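Side-chain contacts in dITP/XTP pyrophosphatase (Coxiella burnetii, PDB 3TQU), which probably hydrolyses non-canonical purine nucleoside triphosphates such as XTP, dITP and ITP to their monophosphates and diphosphate, clearing them from the nucleotide pool: residues A[57-60]-A[61-65]; A[85-88]-A[89-92]. One frame throughout, in Å; residues are numbered along the deposited sequence.

Interaction 1: residues A[57-60]-A[61-65]; sequences ARHA and AKQTG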
loop_
_atom_site.group_PDB
_atom_site.type_symbol
_atom_site.label_atom_id
_atom_site.label_comp_id
_atom_site.label_asym_id
_atom_site.label_seq_id
_atom_site.Cartn_x
_atom_site.Cartn_y
_atom_site.Cartn_z
ATOM N N ALA A 57 -8.379 -8.928 3.624
ATOM C CA ALA A 57 -8.006 -9.825 2.537
ATOM C C ALA A 57 -7.230 -11.036 3.056
ATOM O O ALA A 57 -7.475 -12.166 2.634
ATOM C CB ALA A 57 -7.202 -9.081 1.476
ATOM N N ARG A 58 -6.297 -10.803 3.973
ATOM C CA ARG A 58 -5.514 -11.896 4.535
ATOM C C ARG A 58 -6.405 -12.884 5.274
ATOM O O ARG A 58 -6.191 -14.095 5.210
ATOM C CB ARG A 58 -4.430 -11.382 5.481
ATOM C CG ARG A 58 -3.596 -12.511 6.074
ATOM C CD ARG A 58 -2.931 -12.125 7.383
ATOM N NE ARG A 58 -1.953 -11.054 7.231
ATOM C CZ ARG A 58 -2.088 -9.849 7.772
ATOM N NH1 ARG A 58 -3.159 -9.567 8.495
ATOM N NH2 ARG A 58 -1.156 -8.929 7.591
ATOM N N HIS A 59 -7.395 -12.354 5.986
ATOM C CA HIS A 59 -8.347 -13.176 6.723
ATOM C C HIS A 59 -9.114 -14.083 5.770
ATOM O O HIS A 59 -9.184 -15.297 5.970
ATOM C CB HIS A 59 -9.317 -12.284 7.501
ATOM C CG HIS A 59 -10.390 -13.038 8.224
ATOM N ND1 HIS A 59 -10.118 -13.940 9.230
ATOM C CD2 HIS A 59 -11.737 -13.012 8.095
ATOM C CE1 HIS A 59 -11.253 -14.440 9.686
ATOM N NE2 HIS A 59 -12.250 -13.894 9.013
ATOM N N ALA A 60 -9.682 -13.485 4.728
ATOM C CA ALA A 60 -10.457 -14.236 3.748
ATOM C C ALA A 60 -9.615 -15.321 3.081
ATOM O O ALA A 60 -10.077 -16.450 2.887
ATOM C CB ALA A 60 -11.048 -13.295 2.707
ATOM N N ALA A 61 -8.377 -14.979 2.734
ATOM C CA ALA A 61 -7.479 -15.923 2.075
ATOM C C ALA A 61 -7.112 -17.073 3.003
ATOM O O ALA A 61 -7.034 -18.228 2.584
ATOM C CB ALA A 61 -6.213 -15.211 1.596
ATOM N N LYS A 62 -6.880 -16.740 4.267
ATOM C CA LYS A 62 -6.520 -17.731 5.268
ATOM C C LYS A 62 -7.613 -18.784 5.412
ATOM O O LYS A 62 -7.341 -19.985 5.411
ATOM C CB LYS A 62 -6.274 -17.047 6.613
ATOM C CG LYS A 62 -5.750 -17.973 7.694
ATOM C CD LYS A 62 -5.672 -17.252 9.028
ATOM C CE LYS A 62 -5.014 -18.121 10.083
ATOM N NZ LYS A 62 -3.614 -18.455 9.708
ATOM N N GLN A 63 -8.856 -18.331 5.529
ATOM C CA GLN A 63 -9.973 -19.236 5.775
ATOM C C GLN A 63 -10.387 -20.043 4.545
ATOM O O GLN A 63 -10.815 -21.192 4.669
ATOM C CB GLN A 63 -11.175 -18.461 6.318
ATOM C CG GLN A 63 -10.842 -17.576 7.496
ATOM C CD GLN A 63 -10.048 -18.310 8.557
ATOM O OE1 GLN A 63 -9.053 -17.796 9.067
ATOM N NE2 GLN A 63 -10.487 -19.516 8.899
ATOM N N THR A 64 -10.262 -19.447 3.363
ATOM C CA THR A 64 -10.753 -20.083 2.143
ATOM C C THR A 64 -9.688 -20.870 1.379
ATOM O O THR A 64 -10.007 -21.817 0.663
ATOM C CB THR A 64 -11.399 -19.060 1.190
ATOM O OG1 THR A 64 -10.409 -18.120 0.752
ATOM C CG2 THR A 64 -12.528 -18.321 1.889
ATOM N N GLY A 65 -8.427 -20.476 1.529
ATOM C CA GLY A 65 -7.353 -21.112 0.787
ATOM C C GLY A 65 -7.229 -20.576 -0.630
ATOM O O GLY A 65 -6.423 -21.069 -1.421
#
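Ala-60 and Thr-64 meet through a carbonyl that accepts twice from one residue. The main-chain N of Thr-64 donates to Ala-60 O over 3.0 Å, while the hydroxyl OG1 of Thr-64 donates to the same Ala-60 O at 2.7 Å. The two donors reach the oxygen from opposite faces of its carbonyl plane. With chi1 at 64°, OG1 sits between the backbone N and carbonyl carbon of Thr-64, folded back toward the preceding turn. OG1 also bonds to the backbone N of Leu-66, so one hydroxyl ties the last helical turn to the chain that follows.

Regular i to i+4 bonds make up the rest of the polar contact: Ala-61 N to Ala-57 O, Lys-62 N to Arg-58 O, and Gln-63 N to His-59 O at 3.1 Å. This is the C-terminal end of helix 49-64, where Gly-65, with positive phi, leaves the helical path while its N still bonds to Ala-61 O. Ala-57, Ala-60 and Ala-61 turn their methyls onto strand 68-77 of the central sheet, and Ala-60 also touches Val-8 of strand 5-9.

Nonpolar contact across the turn falls to His-59 and Gln-63. Gln-63 CG lies over one face of the imidazole, 4.2 Å from the ring centroid in a CH-pi contact displaced toward the rim, its nearest ring atom being His-59 CE1 at 3.8 Å. Ring and amide planes stand 36° apart. His-59 NE2 bonds to Pro-40 O, which fixes the ring's rotation. Arg-58 NH2 reaches the second subunit, hydrogen-bonding to Ser-47 OG and forming a salt bridge with Glu-51 there.

Interaction 2: residues A[85-88]-A[89-92]; sequences GVFS and SRYA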
loop_
_atom_site.group_PDB
_atom_site.type_symbol
_atom_site.label_atom_id
_atom_site.label_comp_id
_atom_site.label_asym_id
_atom_site.label_seq_id
_atom_site.Cartn_x
_atom_site.Cartn_y
_atom_site.Cartn_z
ATOM N N GLY A 85 -11.361 9.780 8.453
ATOM C CA GLY A 85 -10.423 8.744 8.048
ATOM C C GLY A 85 -10.947 7.329 8.222
ATOM O O GLY A 85 -12.003 6.984 7.693
ATOM N N VAL A 86 -10.209 6.504 8.960
ATOM C CA VAL A 86 -10.624 5.122 9.180
ATOM C C VAL A 86 -11.811 5.042 10.137
ATOM O O VAL A 86 -12.398 3.979 10.326
ATOM C CB VAL A 86 -9.461 4.234 9.687
ATOM C CG1 VAL A 86 -8.400 4.087 8.604
ATOM C CG2 VAL A 86 -8.860 4.795 10.966
ATOM N N PHE A 87 -12.160 6.178 10.734
ATOM C CA PHE A 87 -13.327 6.266 11.603
ATOM C C PHE A 87 -14.508 6.869 10.850
ATOM O O PHE A 87 -15.468 7.331 11.463
ATOM C CB PHE A 87 -13.015 7.106 12.844
ATOM C CG PHE A 87 -11.834 6.610 13.625
ATOM C CD1 PHE A 87 -11.994 5.666 14.626
ATOM C CD2 PHE A 87 -10.561 7.082 13.352
ATOM C CE1 PHE A 87 -10.904 5.204 15.344
ATOM C CE2 PHE A 87 -9.467 6.624 14.066
ATOM C CZ PHE A 87 -9.641 5.685 15.064
ATOM N N SER A 88 -14.428 6.868 9.522
ATOM C CA SER A 88 -15.489 7.429 8.683
ATOM C C SER A 88 -16.861 6.867 9.051
ATOM O O SER A 88 -17.842 7.606 9.132
ATOM C CB SER A 88 -15.209 7.180 7.195
ATOM O OG SER A 88 -14.227 8.075 6.684
ATOM N N SER A 89 -16.926 5.558 9.271
ATOM C CA SER A 89 -18.194 4.905 9.581
ATOM C C SER A 89 -18.579 5.044 11.055
ATOM O O SER A 89 -19.752 4.921 11.410
ATOM C CB SER A 89 -18.141 3.426 9.190
ATOM O OG SER A 89 -17.126 2.747 9.909
ATOM N N ARG A 90 -17.590 5.309 11.904
ATOM C CA ARG A 90 -17.805 5.371 13.350
ATOM C C ARG A 90 -17.882 6.804 13.873
ATOM O O ARG A 90 -18.051 7.029 15.072
ATOM C CB ARG A 90 -16.682 4.631 14.080
ATOM C CG ARG A 90 -16.707 3.119 13.921
ATOM C CD ARG A 90 -15.431 2.492 14.475
ATOM N NE ARG A 90 -14.277 2.758 13.620
ATOM C CZ ARG A 90 -13.022 2.455 13.937
ATOM N NH1 ARG A 90 -12.748 1.877 15.099
ATOM N NH2 ARG A 90 -12.038 2.735 13.094
ATOM N N TYR A 91 -17.774 7.766 12.965
ATOM C CA TYR A 91 -17.577 9.165 13.335
ATOM C C TYR A 91 -18.662 9.753 14.241
ATOM O O TYR A 91 -18.383 10.635 15.053
ATOM C CB TYR A 91 -17.411 10.022 12.078
ATOM C CG TYR A 91 -16.812 11.382 12.341
ATOM C CD1 TYR A 91 -15.562 11.508 12.934
ATOM C CD2 TYR A 91 -17.487 12.541 11.984
ATOM C CE1 TYR A 91 -15.005 12.747 13.171
ATOM C CE2 TYR A 91 -16.938 13.786 12.215
ATOM C CZ TYR A 91 -15.697 13.883 12.810
ATOM O OH TYR A 91 -15.148 15.120 13.043
ATOM N N ALA A 92 -19.895 9.274 14.104
ATOM C CA ALA A 92 -20.996 9.797 14.909
ATOM C C ALA A 92 -21.507 8.777 15.924
ATOM O O ALA A 92 -22.673 8.805 16.307
ATOM C CB ALA A 92 -22.134 10.277 14.013
HETATM O O HOH W 1 -14.714 3.707 8.351
HETATM O O HOH W 2 -14.951 3.446 11.138
#
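The chain turns tightly from Phe-87 to Arg-90, whose CA atoms lie 4.9 Å apart, and Arg-90 N bonds to Phe-87 O at 3.0 Å with a bent N-H...O angle of 130°. The side chain of Arg-90 then doubles back over this turn. A bend at chi3 (-72°) brings its guanidinium alongside the ring of Phe-87, with Phe-87 CD1 over one guanidinium face and 3.3 Å from Arg-90 NH2. The two planes are inclined by 22°. From the same group, NH2 sends an almost straight bond to Val-86 O at 3.1 Å; the acceptor lies in the guanidinium plane, although the donor stands well above the plane of the carbonyl.

Two waters add further polar links. One bridges Val-86 O and Ser-89 N. The other accepts from Arg-90 NE at 2.7 Å, donates to Val-86 O and bonds to Ser-89 OG, so Val-86 O gathers NH2 and both waters. On the buried side, Ser-88 OG donates to a lone pair of Gly-85 O at 2.7 Å, beside the backbone bond from Ser-88 N; Leu-75 N in strand 68-77 is a further partner of OG. Tyr-91 makes a cation-pi contact with Lys-104 of helix 98-112.

Ser-88 O bonds to Tyr-159 OH, a residue predicted to bind substrate, and the calcium ion is about 5 Å from the Ser-89 side chain. With the Phe-87 ring against one face and Val-86 O and a water at its edge, the guanidinium is held in a defined orientation by its bonds through NH2 and NE.

Interaction 1 precedes interaction 2 along the chain, and their centres are 25 Å apart, with nearest atoms about 14 Å from each other. Strand 68-77 is the element both lean on: the end of helix 49-64 packs against it in interaction 1, and the loop holding interaction 2 follows it on the way to helix 98-112. Helix 49-64 reaches both regions as well, since Val-86 touches its Phe-49 and Asn-52. The same strand carries Asp-72, a ligand of the bound calcium ion and the predicted proton acceptor. The pair illustrates how one sheet strand can join a helix end and a loop close to the metal site, while each region also meets the second subunit.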